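Ice-binding protein (Flavobacteriaceae bacterium, PDB 5UYT) probably binds ice crystals and so acts as an antifreeze protein, with right-handed beta-helices as its structural framework. Local coordinates at residues G388-N393 and G400-T405; P216-V221 and S382-N387; G243-G246 and L251-G254; A350-I355 and V363-D368; V222-F227 and A273-D278. One frame throughout, in Å; residues are numbered along the deposited sequence. Where two conformers were deposited one is given.

Contact 1 of 5, residues G388-N393 and G400-T405; sequences GAVIIN and GRVLST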
# COMPACT_ATOMS: atom_id res chain seq x y z
N GLY A 388 17.74 -13.06 -16.70
CA GLY A 388 16.87 -14.20 -16.47
C GLY A 388 15.81 -14.29 -17.55
O GLY A 388 15.40 -13.28 -18.10
N ALA A 389 15.42 -15.52 -17.84
CA ALA A 389 14.46 -15.78 -18.90
C ALA A 389 13.11 -15.20 -18.51
O ALA A 389 12.77 -15.13 -17.30
CB ALA A 389 14.35 -17.27 -19.16
N VAL A 390 12.34 -14.77 -19.50
CA VAL A 390 11.03 -14.25 -19.22
C VAL A 390 10.01 -15.17 -19.89
O VAL A 390 10.19 -15.55 -21.06
CB VAL A 390 10.88 -12.80 -19.76
CG1 VAL A 390 9.46 -12.25 -19.57
CG2 VAL A 390 11.93 -11.88 -19.11
N ILE A 391 8.96 -15.53 -19.15
CA ILE A 391 7.83 -16.27 -19.73
C ILE A 391 6.56 -15.50 -19.44
O ILE A 391 6.30 -15.14 -18.28
CB ILE A 391 7.70 -17.68 -19.13
CG1 ILE A 391 8.98 -18.46 -19.36
CG2 ILE A 391 6.48 -18.42 -19.73
CD1 ILE A 391 9.00 -19.80 -18.62
N ILE A 392 5.76 -15.25 -20.48
CA ILE A 392 4.47 -14.59 -20.29
C ILE A 392 3.43 -15.55 -20.85
O ILE A 392 3.38 -15.82 -22.06
CB ILE A 392 4.37 -13.22 -20.97
CG1 ILE A 392 5.64 -12.39 -20.73
CG2 ILE A 392 3.12 -12.49 -20.45
CD1 ILE A 392 5.64 -11.04 -21.40
N ASN A 393 2.65 -16.11 -19.93
CA ASN A 393 1.78 -17.27 -20.24
C ASN A 393 0.43 -16.91 -20.82
O ASN A 393 0.06 -15.74 -20.89
CB ASN A 393 1.61 -18.12 -18.94
CG ASN A 393 2.87 -18.93 -18.60
OD1 ASN A 393 3.20 -19.92 -19.29
ND2 ASN A 393 3.63 -18.48 -17.57
N GLY A 400 1.39 -1.66 -19.97
CA GLY A 400 2.76 -1.28 -19.59
C GLY A 400 3.71 -2.00 -20.53
O GLY A 400 3.49 -2.01 -21.72
N ARG A 401 4.78 -2.60 -20.00
CA ARG A 401 5.76 -3.27 -20.85
C ARG A 401 6.51 -4.31 -20.07
O ARG A 401 6.60 -4.23 -18.86
CB ARG A 401 6.74 -2.29 -21.54
CG ARG A 401 7.30 -1.19 -20.69
CD ARG A 401 8.05 -0.12 -21.53
NE ARG A 401 7.21 0.81 -22.31
CZ ARG A 401 6.45 1.78 -21.79
NH1 ARG A 401 6.37 1.99 -20.45
NH2 ARG A 401 5.77 2.59 -22.61
N VAL A 402 7.05 -5.30 -20.77
CA VAL A 402 7.91 -6.28 -20.11
C VAL A 402 9.25 -6.31 -20.86
O VAL A 402 9.28 -6.56 -22.07
CB VAL A 402 7.26 -7.66 -20.17
CG1 VAL A 402 8.23 -8.67 -19.58
CG2 VAL A 402 5.93 -7.66 -19.39
N LEU A 403 10.32 -6.00 -20.14
CA LEU A 403 11.63 -5.75 -20.71
C LEU A 403 12.62 -6.61 -19.93
O LEU A 403 12.39 -6.85 -18.76
CB LEU A 403 12.02 -4.26 -20.55
CG LEU A 403 10.87 -3.27 -20.86
CD1 LEU A 403 11.32 -1.88 -20.47
CD2 LEU A 403 10.61 -3.27 -22.36
N SER A 404 13.67 -7.09 -20.58
CA SER A 404 14.76 -7.72 -19.83
C SER A 404 16.06 -7.25 -20.42
O SER A 404 16.22 -7.22 -21.66
CB SER A 404 14.76 -9.26 -19.88
OG SER A 404 15.89 -9.73 -19.11
N THR A 405 17.00 -6.93 -19.54
CA THR A 405 18.32 -6.52 -19.99
C THR A 405 19.04 -7.67 -20.66
O THR A 405 19.91 -7.47 -21.54
CB THR A 405 19.18 -6.07 -18.80
OG1 THR A 405 19.36 -7.18 -17.91
CG2 THR A 405 18.55 -4.90 -18.11
O HOH W 1 14.22 -10.83 -16.51
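V390, I392, V402 and S404 meet without any ring, side-chain amide or guanidinium taking part; the polar end of the contact is formed by the carbonyl O of G388 and S404 OG, 3.7 Å apart, too far for a direct bond. A water spans that pair, donating to G388 O at 3.2 Å and accepting from S404 OG at 3.3 Å. Farther along the strands, past this polar end, the interface is aliphatic. V390 and V402 lie alongside, pointing opposite ways, with CG1 of V390 3.8 Å from CG1 of V402. In both valines CG1 is anti to the backbone N (chi1 176° and 175°), and these are the branches that touch, while CG2 of V390 turns to S404 CB. I392, in the conformer modelled here, meets V402 tip to tip through CD1, a less certain contact because a second conformer exists. The strands 390-392 and 401-404 run nearly antiparallel (159°) with axes 9.2 Å apart, a separation bridged by side chains, with no hydrogen bond across; they belong to different faces of the beta-helix. I226, I409, T411 and I414 pack round the same side chains. The chemistry implies an interior held by methyl packing, with S404 OG satisfied both by the water and by S406 N.

Contact 2 of 5, residues P216-V221 and S382-N387; sequences PNLGTV and SVIGNN
A leucine methyl set against a serine hydroxyl is the odd feature here: CD1 of L218 lies 4.1 Å from OG of S382, with no bond between them. The hydroxyl has its polar partner in R401, whose NH1 is hydrogen-bonded to it, and L218 also touches the R401 side chain. The other branch of the leucine, CD2, comes within 4.4 Å of CD1 of I384, a loose apolar approach. S382 and I384 alternate with V383 along strand 382-385 and therefore both face the loop. The nearest alpha carbons, those of L218 and S382, are 9.6 Å apart, and only 93 Å² is buried in all, so this is a light covering by side-chain ends rather than close backbone packing. The L218 side chain points toward strand 382-385, and the chain turns at N217-G219. G219 N donates to N217 OD1 at 2.8 Å and 161°, approaching from above the amide carbonyl plane, and G219 has positive phi. V221 N, in the 3-10 segment, adds a weak bond to L218 O. The bend is an Asx turn in the connection between strands 198-200 and 224-228, laid over an outward face of the second right-handed beta-helix.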
# COMPACT_ATOMS: atom_id res chain seq x y z
N PRO A 216 11.90 6.79 -13.69
CA PRO A 216 13.05 6.72 -14.58
C PRO A 216 12.72 7.31 -15.94
O PRO A 216 11.57 7.25 -16.39
CB PRO A 216 13.25 5.21 -14.74
CG PRO A 216 11.85 4.63 -14.60
CD PRO A 216 11.32 5.45 -13.45
N ASN A 217 13.74 7.86 -16.59
CA ASN A 217 13.61 8.20 -17.98
C ASN A 217 13.81 6.90 -18.75
O ASN A 217 14.88 6.28 -18.67
CB ASN A 217 14.64 9.25 -18.36
CG ASN A 217 14.65 9.56 -19.85
OD1 ASN A 217 13.74 9.21 -20.59
ND2 ASN A 217 15.68 10.27 -20.28
N LEU A 218 12.76 6.45 -19.44
CA LEU A 218 12.89 5.24 -20.28
C LEU A 218 13.57 5.50 -21.64
O LEU A 218 13.86 4.54 -22.37
CB LEU A 218 11.53 4.55 -20.47
CG LEU A 218 10.84 4.07 -19.19
CD1 LEU A 218 9.49 3.46 -19.56
CD2 LEU A 218 11.70 3.06 -18.44
N GLY A 219 13.83 6.77 -22.00
CA GLY A 219 14.30 7.05 -23.38
C GLY A 219 13.46 6.34 -24.45
O GLY A 219 12.22 6.35 -24.39
N THR A 220 14.13 5.72 -25.43
CA THR A 220 13.42 5.17 -26.59
C THR A 220 12.69 3.86 -26.25
O THR A 220 11.78 3.46 -26.97
CB THR A 220 14.35 4.93 -27.81
OG1 THR A 220 15.29 3.89 -27.47
CG2 THR A 220 15.12 6.20 -28.19
N VAL A 221 13.06 3.24 -25.13
CA VAL A 221 12.40 1.99 -24.76
C VAL A 221 10.92 2.22 -24.32
O VAL A 221 10.12 1.26 -24.27
CB VAL A 221 13.30 1.12 -23.82
CG1 VAL A 221 12.94 1.33 -22.37
CG2 VAL A 221 13.10 -0.37 -24.16
N SER A 382 5.76 -0.96 -15.89
CA SER A 382 6.90 -1.34 -16.73
C SER A 382 7.83 -2.25 -15.92
O SER A 382 8.38 -1.82 -14.89
CB SER A 382 7.65 -0.07 -17.16
OG SER A 382 6.84 0.69 -18.04
N VAL A 383 7.99 -3.49 -16.38
CA VAL A 383 8.82 -4.46 -15.67
C VAL A 383 10.15 -4.45 -16.39
O VAL A 383 10.22 -4.60 -17.62
CB VAL A 383 8.28 -5.90 -15.77
CG1 VAL A 383 9.22 -6.85 -15.00
CG2 VAL A 383 6.87 -6.00 -15.25
N ILE A 384 11.21 -4.27 -15.62
CA ILE A 384 12.55 -4.37 -16.18
C ILE A 384 13.29 -5.42 -15.42
O ILE A 384 13.73 -5.19 -14.28
CB ILE A 384 13.32 -3.06 -16.07
CG1 ILE A 384 12.49 -1.91 -16.64
CG2 ILE A 384 14.66 -3.22 -16.80
CD1 ILE A 384 13.27 -0.62 -16.73
N GLY A 385 13.42 -6.57 -16.06
CA GLY A 385 14.10 -7.72 -15.52
C GLY A 385 15.57 -7.65 -15.89
O GLY A 385 15.98 -6.85 -16.75
N ASN A 386 16.35 -8.50 -15.23
CA ASN A 386 17.81 -8.48 -15.36
C ASN A 386 18.33 -9.89 -15.23
O ASN A 386 18.08 -10.55 -14.20
CB ASN A 386 18.42 -7.62 -14.24
CG ASN A 386 19.93 -7.52 -14.33
OD1 ASN A 386 20.64 -7.80 -13.35
ND2 ASN A 386 20.45 -7.08 -15.48
N ASN A 387 19.06 -10.34 -16.24
CA ASN A 387 19.67 -11.67 -16.26
C ASN A 387 18.73 -12.79 -15.86
O ASN A 387 18.88 -13.40 -14.80
CB ASN A 387 20.95 -11.66 -15.41
CG ASN A 387 21.97 -10.69 -15.95
OD1 ASN A 387 22.03 -10.45 -17.16
ND2 ASN A 387 22.76 -10.10 -15.07

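Contact 3 of 5, residues G243-G246 and L251-G254; sequences GDVG and LTTG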
# COMPACT_ATOMS: atom_id res chain seq x y z
N GLY A 243 2.58 -1.18 -29.53
CA GLY A 243 3.98 -0.76 -29.31
C GLY A 243 4.91 -1.71 -30.04
O GLY A 243 4.45 -2.60 -30.77
N ASP A 244 6.22 -1.50 -29.88
CA ASP A 244 7.20 -2.28 -30.67
C ASP A 244 7.64 -3.52 -29.92
O ASP A 244 7.53 -3.58 -28.69
CB ASP A 244 8.46 -1.44 -30.98
CG ASP A 244 8.27 -0.44 -32.14
OD1 ASP A 244 7.13 -0.07 -32.48
OD2 ASP A 244 9.29 0.04 -32.68
N VAL A 245 8.14 -4.52 -30.66
CA VAL A 245 8.67 -5.72 -30.02
C VAL A 245 10.01 -6.02 -30.66
O VAL A 245 10.21 -5.71 -31.84
CB VAL A 245 7.71 -6.95 -30.12
CG1 VAL A 245 6.37 -6.65 -29.43
CG2 VAL A 245 7.49 -7.39 -31.58
N GLY A 246 10.95 -6.58 -29.91
CA GLY A 246 12.19 -7.03 -30.56
C GLY A 246 13.26 -7.45 -29.57
O GLY A 246 13.06 -7.32 -28.35
N LEU A 251 16.89 -13.47 -32.56
CA LEU A 251 15.78 -13.27 -33.50
C LEU A 251 14.46 -13.08 -32.79
O LEU A 251 14.23 -13.66 -31.73
CB LEU A 251 15.66 -14.49 -34.42
CG LEU A 251 16.92 -14.71 -35.26
CD1 LEU A 251 16.84 -16.04 -36.01
CD2 LEU A 251 17.12 -13.55 -36.23
N THR A 252 13.57 -12.28 -33.39
CA THR A 252 12.20 -12.17 -32.91
C THR A 252 11.31 -12.94 -33.88
O THR A 252 11.34 -12.68 -35.08
CB THR A 252 11.78 -10.68 -32.83
OG1 THR A 252 12.61 -10.02 -31.86
CG2 THR A 252 10.31 -10.57 -32.43
N THR A 253 10.56 -13.93 -33.38
CA THR A 253 9.63 -14.69 -34.28
C THR A 253 8.29 -14.86 -33.59
O THR A 253 8.17 -14.66 -32.38
CB THR A 253 10.17 -16.11 -34.64
OG1 THR A 253 10.22 -16.91 -33.45
CG2 THR A 253 11.56 -16.04 -35.26
N GLY A 254 7.29 -15.26 -34.35
CA GLY A 254 6.00 -15.61 -33.78
C GLY A 254 4.99 -14.48 -33.64
O GLY A 254 3.81 -14.75 -33.41
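T252 OG1 sits against the backbone of G246, 3.3 Å from its CA and 3.5 Å from its C, a close van der Waals approach and not a hydrogen bond. The methyl of the same threonine, CG2, faces CG2 of V245 at the longer distance of 4.3 Å. The two branches thus divide the work: OG1 takes the glycine and CG2 the valine. With chi1 at -64°, OG1 is anti to the carbonyl carbon of T252 and lies beside its backbone N, which brings the oxygen to the glycine. G246 is almost fully extended, with phi and psi of 171° and 172°; a beta carbon at such angles would press on the carbonyl O of V245, consistent with glycine at this position. One step outward, T252 OG1 has a weak hydrogen bond to H265 O. L233 and I264 each touch both V245 and T252, and I226 and F255 also pack on the valine. Further out, D244 binds H265 NE2 through OD2 and T263 N through OD1. Strand 244-247 runs parallel between strands 224-228 and 264-265, whereas strand 252-253 is the outermost member of another sheet, next to strand 233-236, so the contact joins two faces of the beta-helix near that edge.

Contact 4 of 5, residues A350-I355 and V363-D368; sequences ASVELI and VFWKVD
Strands 351-355 and 363-367 face each other across the interior of the right-handed beta-helix, on two of its walls. The closest alpha carbons, L354 and V363, are 9.6 Å apart, no hydrogen bond passes between the strands, and the seven intervening residues contain neither helix nor strand, as expected for a corner between two faces of one coil. Each strand finds its backbone partners within its own wall: S351 and E353 bond to V324, while 363-367 runs parallel between strands 336-340 and 382-385. Alternate residues, V352 with L354 and V363 with W365, supply the contact, which buries 129 Å² in all.

W365 and V352 pass side by side, each extending toward the other's strand. Both valine methyls turn to one atom of the indole: V352 CG2 is 3.8 Å from W365 CZ2, and V352 CG1 is 4.2 Å from W365 CZ2. CG2 meets the ring obliquely, so the pairing is ordinary apolar packing without a stack. W365 points toward the other strand, and with CG anti to the carbonyl carbon (chi1 -58°) its CZ2 is carried to V352; the rotation of the indole is then fixed at its polar edge, where NE1 donates to K380 O. The F379 ring also meets that of W365, the planes at about 45°. K380, in strand 378-380, also bonds V352 O through NZ, so one residue is tied to both W365 and V352. I338 also packs on W365, and L326 and F336 on V363. Where the strands' alpha carbons come closest, the L354 and V363 side chains meet at a slant, their nearest atoms being CD2 of L354 and CG2 of V363, 4.2 Å apart.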
# COMPACT_ATOMS: atom_id res chain seq x y z
N ALA A 350 -3.44 -13.87 -11.21
CA ALA A 350 -2.90 -12.80 -10.36
C ALA A 350 -3.23 -11.44 -11.00
O ALA A 350 -3.54 -11.37 -12.19
CB ALA A 350 -1.38 -12.96 -10.15
N SER A 351 -3.16 -10.35 -10.21
CA SER A 351 -3.52 -9.06 -10.76
C SER A 351 -2.80 -7.94 -10.05
O SER A 351 -2.45 -8.06 -8.86
CB SER A 351 -5.06 -8.81 -10.77
OG SER A 351 -5.63 -8.84 -9.45
N VAL A 352 -2.60 -6.87 -10.80
CA VAL A 352 -2.13 -5.59 -10.26
C VAL A 352 -3.29 -4.64 -10.52
O VAL A 352 -3.69 -4.46 -11.68
CB VAL A 352 -0.86 -5.11 -10.98
CG1 VAL A 352 -0.40 -3.74 -10.45
CG2 VAL A 352 0.25 -6.17 -10.86
N GLU A 353 -3.85 -4.02 -9.47
CA GLU A 353 -4.93 -3.08 -9.67
C GLU A 353 -4.53 -1.69 -9.20
O GLU A 353 -3.66 -1.56 -8.34
CB GLU A 353 -6.22 -3.57 -8.96
CG GLU A 353 -6.63 -4.95 -9.47
CD GLU A 353 -7.14 -5.01 -10.91
OE1 GLU A 353 -7.49 -3.94 -11.48
OE2 GLU A 353 -7.23 -6.15 -11.49
N LEU A 354 -5.13 -0.68 -9.81
CA LEU A 354 -4.77 0.71 -9.55
C LEU A 354 -6.01 1.42 -9.04
O LEU A 354 -7.12 1.29 -9.64
CB LEU A 354 -4.29 1.36 -10.86
CG LEU A 354 -3.15 0.61 -11.57
CD1 LEU A 354 -2.72 1.30 -12.86
CD2 LEU A 354 -1.92 0.45 -10.69
N ILE A 355 -5.85 2.17 -7.95
CA ILE A 355 -6.97 2.93 -7.39
C ILE A 355 -6.59 4.36 -7.06
O ILE A 355 -5.41 4.69 -6.93
CB ILE A 355 -7.62 2.27 -6.14
CG1 ILE A 355 -6.67 2.29 -4.92
CG2 ILE A 355 -8.09 0.85 -6.46
CD1 ILE A 355 -7.35 1.83 -3.62
N VAL A 363 4.09 3.17 -12.80
CA VAL A 363 4.41 1.98 -12.01
C VAL A 363 5.59 1.24 -12.64
O VAL A 363 5.57 0.95 -13.88
CB VAL A 363 3.19 1.04 -12.00
CG1 VAL A 363 3.52 -0.23 -11.24
CG2 VAL A 363 1.99 1.78 -11.38
N PHE A 364 6.64 1.01 -11.83
CA PHE A 364 7.86 0.37 -12.32
C PHE A 364 8.27 -0.78 -11.43
O PHE A 364 8.22 -0.67 -10.20
CB PHE A 364 9.00 1.38 -12.36
CG PHE A 364 8.68 2.57 -13.20
CD1 PHE A 364 8.91 2.54 -14.58
CD2 PHE A 364 8.03 3.68 -12.64
CE1 PHE A 364 8.55 3.62 -15.39
CE2 PHE A 364 7.67 4.77 -13.45
CZ PHE A 364 7.91 4.72 -14.81
N TRP A 365 8.72 -1.86 -12.06
CA TRP A 365 9.15 -3.04 -11.32
C TRP A 365 10.58 -3.31 -11.75
O TRP A 365 10.83 -3.52 -12.96
CB TRP A 365 8.30 -4.25 -11.72
CG TRP A 365 6.81 -4.09 -11.52
CD1 TRP A 365 5.94 -3.39 -12.33
CD2 TRP A 365 6.03 -4.68 -10.49
NE1 TRP A 365 4.65 -3.51 -11.83
CE2 TRP A 365 4.68 -4.29 -10.70
CE3 TRP A 365 6.34 -5.47 -9.37
CZ2 TRP A 365 3.64 -4.68 -9.84
CZ3 TRP A 365 5.29 -5.88 -8.52
CH2 TRP A 365 3.95 -5.50 -8.78
N LYS A 366 11.51 -3.31 -10.80
CA LYS A 366 12.90 -3.64 -11.10
C LYS A 366 13.13 -5.07 -10.62
O LYS A 366 13.12 -5.28 -9.39
CB LYS A 366 13.79 -2.66 -10.33
CG LYS A 366 15.30 -2.70 -10.65
CD LYS A 366 16.05 -3.83 -9.94
CE LYS A 366 15.87 -3.87 -8.42
NZ LYS A 366 16.45 -5.12 -7.85
N VAL A 367 13.32 -6.03 -11.52
CA VAL A 367 13.41 -7.44 -11.10
C VAL A 367 14.81 -8.01 -11.39
O VAL A 367 15.24 -8.13 -12.54
CB VAL A 367 12.33 -8.31 -11.81
CG1 VAL A 367 12.45 -9.75 -11.30
CG2 VAL A 367 10.93 -7.70 -11.56
N ASP A 368 15.56 -8.31 -10.33
CA ASP A 368 16.90 -8.83 -10.51
C ASP A 368 16.84 -10.36 -10.61
O ASP A 368 17.23 -11.09 -9.69
CB ASP A 368 17.84 -8.40 -9.37
CG ASP A 368 19.27 -8.81 -9.61
OD1 ASP A 368 19.66 -9.06 -10.77
OD2 ASP A 368 20.05 -8.88 -8.62

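Contact 5 of 5, residues V222-F227 and A273-D278; sequences VCYTIF and AQAALD
The closest alpha carbons, of Y224 and A275, are 8.1 Å apart, where helix 270-288 lies beside the right-handed beta-helix, an arrangement characteristic of this ice-binding family. The space between is filled by two rings from the strand side and by alanines from the helix. The beta carbon of A275 is the meeting point. It lies over one face of the F227 ring, 4.0 Å from the centroid and 22° off the normal, a CH-pi contact offset toward the rim at CZ. The same methyl is 3.7 Å from CE2 of Y224, whose ring it meets obliquely. F227 reaches the helix because its CG is anti to the backbone N (chi1 176°). Replacing F227 by an alanine would probably leave the A275 methyl without its ring face and open a gap between strand and helix. Y224 is fixed at its far end by a hydrogen bond between its OH and S271 OG, and its ring also meets that of H265. T272 touches both rings, and L279 packs on F227. Before them the disulfide of C223 with C422 ties this part of the chain to the C-terminal residues. The helix approaches closely enough for backbone to touch ring: CZ of F227 is 3.5 Å from N of A276 and 4.0 Å from its CB.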
# COMPACT_ATOMS: atom_id res chain seq x y z
N VAL A 222 10.52 3.50 -24.14
CA VAL A 222 9.09 3.85 -23.96
C VAL A 222 8.22 3.43 -25.16
O VAL A 222 7.01 3.19 -25.02
CB VAL A 222 8.87 5.38 -23.68
CG1 VAL A 222 8.93 6.20 -24.95
CG2 VAL A 222 7.53 5.60 -22.97
N CYS A 223 8.86 3.29 -26.33
CA CYS A 223 8.15 2.85 -27.54
C CYS A 223 8.06 1.35 -27.70
O CYS A 223 7.41 0.89 -28.64
CB CYS A 223 8.79 3.46 -28.81
SG CYS A 223 8.59 5.26 -28.84
N TYR A 224 8.69 0.59 -26.80
CA TYR A 224 8.61 -0.87 -26.88
C TYR A 224 7.67 -1.40 -25.81
O TYR A 224 7.55 -0.81 -24.74
CB TYR A 224 9.99 -1.49 -26.68
CG TYR A 224 10.87 -1.50 -27.90
CD1 TYR A 224 11.02 -2.66 -28.65
CD2 TYR A 224 11.57 -0.36 -28.28
CE1 TYR A 224 11.84 -2.66 -29.77
CE2 TYR A 224 12.39 -0.35 -29.40
CZ TYR A 224 12.53 -1.52 -30.13
OH TYR A 224 13.35 -1.55 -31.21
N THR A 225 7.07 -2.55 -26.08
CA THR A 225 6.20 -3.19 -25.16
C THR A 225 6.79 -4.52 -24.68
O THR A 225 6.57 -4.91 -23.54
CB THR A 225 4.82 -3.38 -25.80
OG1 THR A 225 4.34 -2.08 -26.20
CG2 THR A 225 3.81 -4.02 -24.83
N ILE A 226 7.47 -5.25 -25.58
CA ILE A 226 8.13 -6.51 -25.22
C ILE A 226 9.53 -6.41 -25.82
O ILE A 226 9.66 -6.27 -27.06
CB ILE A 226 7.42 -7.74 -25.83
CG1 ILE A 226 5.93 -7.75 -25.45
CG2 ILE A 226 8.11 -9.04 -25.40
CD1 ILE A 226 5.63 -8.07 -24.01
N PHE A 227 10.55 -6.45 -24.99
CA PHE A 227 11.91 -6.20 -25.48
C PHE A 227 12.95 -6.93 -24.65
O PHE A 227 12.90 -6.89 -23.41
CB PHE A 227 12.21 -4.69 -25.51
CG PHE A 227 13.63 -4.37 -25.91
CD1 PHE A 227 14.01 -4.40 -27.24
CD2 PHE A 227 14.61 -4.07 -24.95
CE1 PHE A 227 15.33 -4.12 -27.63
CE2 PHE A 227 15.93 -3.79 -25.33
CZ PHE A 227 16.29 -3.81 -26.68
N ALA A 273 19.27 -1.43 -30.74
CA ALA A 273 20.53 -1.07 -30.10
C ALA A 273 20.33 0.09 -29.14
O ALA A 273 20.85 0.07 -28.00
CB ALA A 273 21.63 -0.78 -31.14
N GLN A 274 19.56 1.09 -29.57
CA GLN A 274 19.30 2.28 -28.74
C GLN A 274 18.39 1.93 -27.57
O GLN A 274 18.60 2.43 -26.44
CB GLN A 274 18.69 3.43 -29.57
CG GLN A 274 18.46 4.71 -28.76
CD GLN A 274 19.76 5.33 -28.24
OE1 GLN A 274 20.76 5.39 -28.94
NE2 GLN A 274 19.73 5.82 -27.01
N ALA A 275 17.40 1.07 -27.83
CA ALA A 275 16.53 0.59 -26.76
C ALA A 275 17.35 -0.17 -25.70
O ALA A 275 17.08 -0.02 -24.51
CB ALA A 275 15.41 -0.28 -27.30
N ALA A 276 18.30 -0.99 -26.12
CA ALA A 276 19.10 -1.76 -25.14
C ALA A 276 19.90 -0.82 -24.21
O ALA A 276 19.99 -1.06 -23.00
CB ALA A 276 20.06 -2.73 -25.84
N LEU A 277 20.48 0.23 -24.77
CA LEU A 277 21.24 1.21 -23.96
C LEU A 277 20.30 1.88 -22.95
O LEU A 277 20.61 2.02 -21.76
CB LEU A 277 21.91 2.26 -24.86
CG LEU A 277 23.05 1.73 -25.74
CD1 LEU A 277 23.60 2.81 -26.68
CD2 LEU A 277 24.23 1.19 -24.89
N ASP A 278 19.14 2.27 -23.43
CA ASP A 278 18.19 2.99 -22.61
C ASP A 278 17.59 2.09 -21.52
O ASP A 278 17.34 2.55 -20.41
CB ASP A 278 17.10 3.61 -23.46
CG ASP A 278 17.62 4.79 -24.25
OD1 ASP A 278 18.71 5.28 -23.90
OD2 ASP A 278 16.95 5.23 -25.19

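In the fold
All five contacts involve the second beta-helix, with the connection leading into it and helix 270-288 at its side. Contact 2 opens first along the chain and spans contacts 5, 3 and 4; contact 3 falls within the span of contact 5, and contact 1 follows last. Centres of contacts 2 and 5 are about 7 Å apart, where the inter-domain connection meets helix 270-288 through T220 and D278. Strand 397-404 is central: it neighbours 382-385 of contact 2 and 224-228 of contact 5, and R401 bonds to both S382 and V222. Contacts 3 and 4 are farthest apart, about 23 Å between centres. Contacts 1, 3 and 4 pack the interior between faces of the solenoid, while contacts 2 and 5 fasten connection and helix to its outside.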